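Uncharacterized RNA methyltransferase pyrab10780 (Pyrococcus abyssi, PDB 2JJQ) catalyses the S-adenosyl-L-methionine-dependent methylation of uridine 54 in tRNA at C5, giving 5-methyluridine. Local coordinates at residues Thr136-Glu144 with Trp149-Cys157. Residues are numbered along the deposited sequence; the frame is centred on the assembly and turned at random.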
ATOM      1  N   THR A 136      -6.993  21.624   5.171  1.00 22.79           N
ATOM      2  CA  THR A 136      -7.822  22.096   6.269  1.00 25.29           C
ATOM      3  C   THR A 136      -7.515  23.545   6.619  1.00 27.06           C
ATOM      4  O   THR A 136      -6.530  24.124   6.159  1.00 26.88           O
ATOM      5  CB  THR A 136      -7.633  21.217   7.531  1.00 24.93           C
ATOM      6  OG1 THR A 136      -6.371  21.527   8.127  1.00 25.94           O
ATOM      7  CG2 THR A 136      -7.590  19.732   7.175  1.00 25.34           C
ATOM      8  N   LYS A 137      -8.395  24.129   7.436  1.00 29.49           N
ATOM      9  CA  LYS A 137      -8.201  25.502   7.888  1.00 32.37           C
ATOM     10  C   LYS A 137      -6.785  25.702   8.448  1.00 32.82           C
ATOM     11  O   LYS A 137      -6.061  26.627   8.056  1.00 33.77           O
ATOM     12  CB  LYS A 137      -9.303  25.876   8.893  1.00 31.81           C
ATOM     13  CG  LYS A 137      -9.138  27.246   9.535  1.00 37.84           C
ATOM     14  CD  LYS A 137     -10.378  27.631  10.360  1.00 42.44           C
ATOM     15  CE  LYS A 137     -10.068  28.816  11.280  1.00 44.52           C
ATOM     16  NZ  LYS A 137      -8.913  28.472  12.181  1.00 44.83           N
ATOM     17  N   ASP A 138      -6.350  24.789   9.301  1.00 33.18           N
ATOM     18  CA  ASP A 138      -5.029  24.924   9.919  1.00 34.12           C
ATOM     19  C   ASP A 138      -3.861  24.225   9.236  1.00 33.07           C
ATOM     20  O   ASP A 138      -2.834  23.984   9.854  1.00 34.00           O
ATOM     21  CB  ASP A 138      -5.102  24.516  11.387  1.00 35.45           C
ATOM     22  CG  ASP A 138      -5.781  25.588  12.235  1.00 38.79           C
ATOM     23  OD1 ASP A 138      -5.572  26.796  11.931  1.00 42.85           O
ATOM     24  OD2 ASP A 138      -6.523  25.233  13.173  1.00 42.42           O
ATOM     25  N   GLY A 139      -4.007  23.868   7.970  1.00 31.66           N
ATOM     26  CA  GLY A 139      -2.853  23.338   7.251  1.00 29.16           C
ATOM     27  C   GLY A 139      -3.226  22.246   6.271  1.00 28.37           C
ATOM     28  O   GLY A 139      -4.373  21.777   6.275  1.00 27.27           O
ATOM     29  N   ILE A 140      -2.221  21.828   5.498  1.00 26.31           N
ATOM     30  CA  ILE A 140      -2.340  20.760   4.485  1.00 25.11           C
ATOM     31  C   ILE A 140      -1.371  19.635   4.889  1.00 24.63           C
ATOM     32  O   ILE A 140      -0.161  19.866   5.082  1.00 24.62           O
ATOM     33  CB  ILE A 140      -1.984  21.303   3.072  1.00 24.67           C
ATOM     34  CG1 ILE A 140      -3.026  22.321   2.571  1.00 24.65           C
ATOM     35  CG2 ILE A 140      -1.829  20.144   2.043  1.00 25.03           C
ATOM     36  CD1 ILE A 140      -2.539  23.264   1.482  1.00 27.16           C
ATOM     37  N   GLY A 141      -1.896  18.424   5.050  1.00 23.16           N
ATOM     38  CA  GLY A 141      -1.048  17.298   5.430  1.00 23.98           C
ATOM     39  C   GLY A 141      -1.907  16.169   5.953  1.00 24.89           C
ATOM     40  O   GLY A 141      -2.762  15.654   5.256  1.00 23.95           O
ATOM     41  N   PHE A 142      -1.726  15.805   7.211  1.00 25.06           N
ATOM     42  CA  PHE A 142      -2.425  14.631   7.722  1.00 27.24           C
ATOM     43  C   PHE A 142      -2.694  14.753   9.225  1.00 27.78           C
ATOM     44  O   PHE A 142      -2.090  15.604   9.890  1.00 26.84           O
ATOM     45  CB  PHE A 142      -1.620  13.383   7.406  1.00 27.55           C
ATOM     46  CG  PHE A 142      -0.217  13.431   7.923  1.00 30.52           C
ATOM     47  CD1 PHE A 142       0.802  13.965   7.141  1.00 33.26           C
ATOM     48  CD2 PHE A 142       0.090  12.983   9.220  1.00 32.30           C
ATOM     49  CE1 PHE A 142       2.110  14.021   7.611  1.00 33.96           C
ATOM     50  CE2 PHE A 142       1.415  13.038   9.699  1.00 32.40           C
ATOM     51  CZ  PHE A 142       2.423  13.559   8.887  1.00 33.96           C
ATOM     52  N   ARG A 143      -3.640  13.955   9.735  1.00 28.79           N
ATOM     53  CA  ARG A 143      -4.001  14.051  11.141  1.00 31.11           C
ATOM     54  C   ARG A 143      -2.861  13.536  12.004  1.00 32.82           C
ATOM     55  O   ARG A 143      -2.238  12.511  11.690  1.00 32.45           O
ATOM     56  CB  ARG A 143      -5.331  13.337  11.444  1.00 31.45           C
ATOM     57  CG  ARG A 143      -6.553  14.120  10.968  1.00 32.16           C
ATOM     58  CD  ARG A 143      -7.796  13.228  10.733  1.00 41.28           C
ATOM     59  NE  ARG A 143      -7.444  11.897  10.222  1.00 48.54           N
ATOM     60  CZ  ARG A 143      -8.222  11.136   9.439  1.00 51.52           C
ATOM     61  NH1 ARG A 143      -9.413  11.582   9.043  1.00 51.97           N
ATOM     62  NH2 ARG A 143      -7.796   9.932   9.033  1.00 50.82           N
ATOM     63  N   GLU A 144      -2.584  14.244  13.089  1.00 34.85           N
ATOM     64  CA  GLU A 144      -1.544  13.793  13.996  1.00 37.94           C
ATOM     65  C   GLU A 144      -2.006  12.624  14.867  1.00 38.63           C
ATOM     66  O   GLU A 144      -3.109  12.086  14.689  1.00 39.75           O
ATOM     67  CB  GLU A 144      -1.083  14.931  14.890  1.00 38.71           C
ATOM     68  CG  GLU A 144       0.038  14.509  15.809  1.00 42.04           C
ATOM     69  CD  GLU A 144       0.232  15.476  16.953  1.00 44.67           C
ATOM     70  OE1 GLU A 144       0.026  16.692  16.731  1.00 45.28           O
ATOM     71  OE2 GLU A 144       0.587  15.013  18.067  1.00 45.24           O
ATOM     72  N   TRP A 149      -7.426  15.157  16.216  1.00 35.31           N
ATOM     73  CA  TRP A 149      -8.120  16.430  15.966  1.00 35.35           C
ATOM     74  C   TRP A 149      -7.199  17.516  15.444  1.00 35.94           C
ATOM     75  O   TRP A 149      -7.628  18.644  15.234  1.00 36.51           O
ATOM     76  CB  TRP A 149      -8.840  16.940  17.239  1.00 35.95           C
ATOM     77  CG  TRP A 149      -7.916  17.252  18.376  1.00 36.85           C
ATOM     78  CD1 TRP A 149      -7.338  18.461  18.672  1.00 39.48           C
ATOM     79  CD2 TRP A 149      -7.443  16.334  19.362  1.00 39.34           C
ATOM     80  NE1 TRP A 149      -6.530  18.342  19.778  1.00 39.68           N
ATOM     81  CE2 TRP A 149      -6.587  17.048  20.224  1.00 40.76           C
ATOM     82  CE3 TRP A 149      -7.671  14.976  19.606  1.00 40.56           C
ATOM     83  CZ2 TRP A 149      -5.958  16.446  21.312  1.00 43.93           C
ATOM     84  CZ3 TRP A 149      -7.037  14.373  20.686  1.00 42.59           C
ATOM     85  CH2 TRP A 149      -6.192  15.108  21.525  1.00 44.02           C
ATOM     86  N   LYS A 150      -5.937  17.165  15.223  1.00 34.82           N
ATOM     87  CA  LYS A 150      -4.904  18.141  14.956  1.00 34.20           C
ATOM     88  C   LYS A 150      -4.264  17.773  13.611  1.00 32.57           C
ATOM     89  O   LYS A 150      -3.989  16.611  13.358  1.00 31.98           O
ATOM     90  CB  LYS A 150      -3.891  18.054  16.098  1.00 34.80           C
ATOM     91  CG  LYS A 150      -2.683  18.988  16.048  1.00 39.09           C
ATOM     92  CD  LYS A 150      -2.022  19.044  17.444  1.00 42.33           C
ATOM     93  CE  LYS A 150      -0.771  19.939  17.442  1.00 45.46           C
ATOM     94  NZ  LYS A 150      -0.271  20.296  18.820  1.00 46.77           N
ATOM     95  N   ILE A 151      -4.036  18.762  12.758  1.00 31.53           N
ATOM     96  CA  ILE A 151      -3.376  18.507  11.482  1.00 30.68           C
ATOM     97  C   ILE A 151      -1.884  18.752  11.609  1.00 30.34           C
ATOM     98  O   ILE A 151      -1.454  19.678  12.328  1.00 30.05           O
ATOM     99  CB  ILE A 151      -3.955  19.389  10.342  1.00 31.13           C
ATOM    100  CG1 ILE A 151      -3.477  18.896   8.983  1.00 31.86           C
ATOM    101  CG2 ILE A 151      -3.616  20.865  10.526  1.00 33.44           C
ATOM    102  CD1 ILE A 151      -4.436  17.868   8.377  1.00 29.04           C
ATOM    103  N   VAL A 152      -1.105  17.909  10.945  1.00 28.40           N
ATOM    104  CA  VAL A 152       0.311  18.140  10.765  1.00 28.28           C
ATOM    105  C   VAL A 152       0.442  18.839   9.397  1.00 28.53           C
ATOM    106  O   VAL A 152       0.082  18.261   8.377  1.00 28.22           O
ATOM    107  CB  VAL A 152       1.098  16.817  10.740  1.00 28.66           C
ATOM    108  CG1 VAL A 152       2.568  17.082  10.438  1.00 29.43           C
ATOM    109  CG2 VAL A 152       0.955  16.051  12.076  1.00 28.59           C
ATOM    110  N   ASP A 153       0.872  20.089   9.385  1.00 28.02           N
ATOM    111  CA  ASP A 153       0.990  20.846   8.155  1.00 28.58           C
ATOM    112  C   ASP A 153       2.359  20.597   7.496  1.00 27.75           C
ATOM    113  O   ASP A 153       3.402  20.641   8.160  1.00 28.85           O
ATOM    114  CB  ASP A 153       0.717  22.314   8.445  1.00 29.59           C
ATOM    115  CG  ASP A 153       0.798  23.191   7.209  1.00 32.18           C
ATOM    116  OD1 ASP A 153       0.246  22.849   6.148  1.00 33.03           O
ATOM    117  OD2 ASP A 153       1.406  24.273   7.301  1.00 38.42           O
ATOM    118  N   ILE A 154       2.370  20.256   6.210  1.00 25.37           N
ATOM    119  CA  ILE A 154       3.626  19.912   5.525  1.00 25.27           C
ATOM    120  C   ILE A 154       3.764  20.666   4.216  1.00 25.38           C
ATOM    121  O   ILE A 154       2.746  21.052   3.635  1.00 24.09           O
ATOM    122  CB  ILE A 154       3.774  18.408   5.244  1.00 25.71           C
ATOM    123  CG1 ILE A 154       2.784  17.944   4.188  1.00 25.20           C
ATOM    124  CG2 ILE A 154       3.621  17.598   6.537  1.00 26.53           C
ATOM    125  CD1 ILE A 154       2.845  16.457   3.915  1.00 28.68           C
ATOM    126  N   ASP A 155       5.009  20.866   3.777  1.00 24.98           N
ATOM    127  CA  ASP A 155       5.311  21.513   2.498  1.00 27.02           C
ATOM    128  C   ASP A 155       5.702  20.494   1.442  1.00 25.59           C
ATOM    129  O   ASP A 155       5.761  20.821   0.270  1.00 23.84           O
ATOM    130  CB  ASP A 155       6.495  22.453   2.618  1.00 28.25           C
ATOM    131  CG  ASP A 155       6.223  23.629   3.520  1.00 33.72           C
ATOM    132  OD1 ASP A 155       5.065  24.135   3.532  1.00 37.89           O
ATOM    133  OD2 ASP A 155       7.185  24.030   4.217  1.00 40.52           O
ATOM    134  N   GLU A 156       6.020  19.277   1.879  1.00 25.89           N
ATOM    135  CA  GLU A 156       6.399  18.225   0.950  1.00 25.97           C
ATOM    136  C   GLU A 156       6.310  16.883   1.628  1.00 25.79           C
ATOM    137  O   GLU A 156       6.321  16.790   2.850  1.00 25.00           O
ATOM    138  CB  GLU A 156       7.824  18.409   0.443  1.00 26.67           C
ATOM    139  CG  GLU A 156       8.166  17.471  -0.698  1.00 31.93           C
ATOM    140  CD  GLU A 156       9.645  17.262  -0.877  1.00 38.72           C
ATOM    141  OE1 GLU A 156      10.350  18.290  -0.980  1.00 38.29           O
ATOM    142  OE2 GLU A 156      10.084  16.071  -0.922  1.00 40.24           O
ATOM    143  N   CYS A 157       6.208  15.839   0.823  1.00 25.70           N
ATOM    144  CA  CYS A 157       6.137  14.508   1.368  1.00 26.36           C
ATOM    145  C   CYS A 157       7.263  13.727   0.745  1.00 26.37           C
ATOM    146  O   CYS A 157       7.203  13.338  -0.436  1.00 26.09           O
ATOM    147  CB  CYS A 157       4.792  13.861   1.088  1.00 26.78           C
ATOM    148  SG  CYS A 157       4.877  12.137   1.548  1.00 29.58           S
TER
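Phe-142 and Val-152 face each other as a hydrogen-bonded pair in a short antiparallel beta hairpin, strands 142-143 and 151-153, and illustrate how so small a sheet is held by both backbone and side chains. Val-152 N reaches Phe-142 O at 2.7 Å in a nearly straight bond, while the return bond from Phe-142 N to Val-152 O stretches to 3.3 Å. On the same face of the sheet the two side chains run side by side. With CG set between its backbone N and carbonyl carbon (chi1 56°), Phe-142 lays its ring over Val-152, whose CB makes a CH-pi contact 4.0 Å from the ring centroid. Ile-154 CG2 meets the ring obliquely at CE1, and Val-152 CG2 packs on Glu-144 CB. Glu-144 OE1 lies against Lys-150 CD and CE, while Lys-150 NZ, 4.2 Å from OE1, is beyond salt-bridge distance.

Ahead of strand 142-143 in sequence, the chain turns a corner at Ile-140 and Gly-141. Here Ile-154 N bonds Ile-140 O, and Gly-141, without a side chain, brings its CA within 3.3 Å of Val-152 O in a CA-H...O contact. Across from the corner, Asp-153 OD1 accepts the N-H of Ile-140 at 2.7 Å, on its anti side and 31° out of the carboxylate plane. Ile-151 points its CG2 into the type I turn 136-139, against Asp-138 O and Thr-136 OG1.

Farther out, the hairpin follows strand 130-136, an outermost strand of a five-stranded mixed sheet, where Ile-151 touches Ala-134; Ile-140 packs on Leu-171 of helix 162-178. Segment 149-157 runs on to Cys-157, a probable [4Fe-4S] ligand. Within the turn, Gly-139 O accepts both Thr-136 N and, at 2.7 Å, Thr-136 OG1.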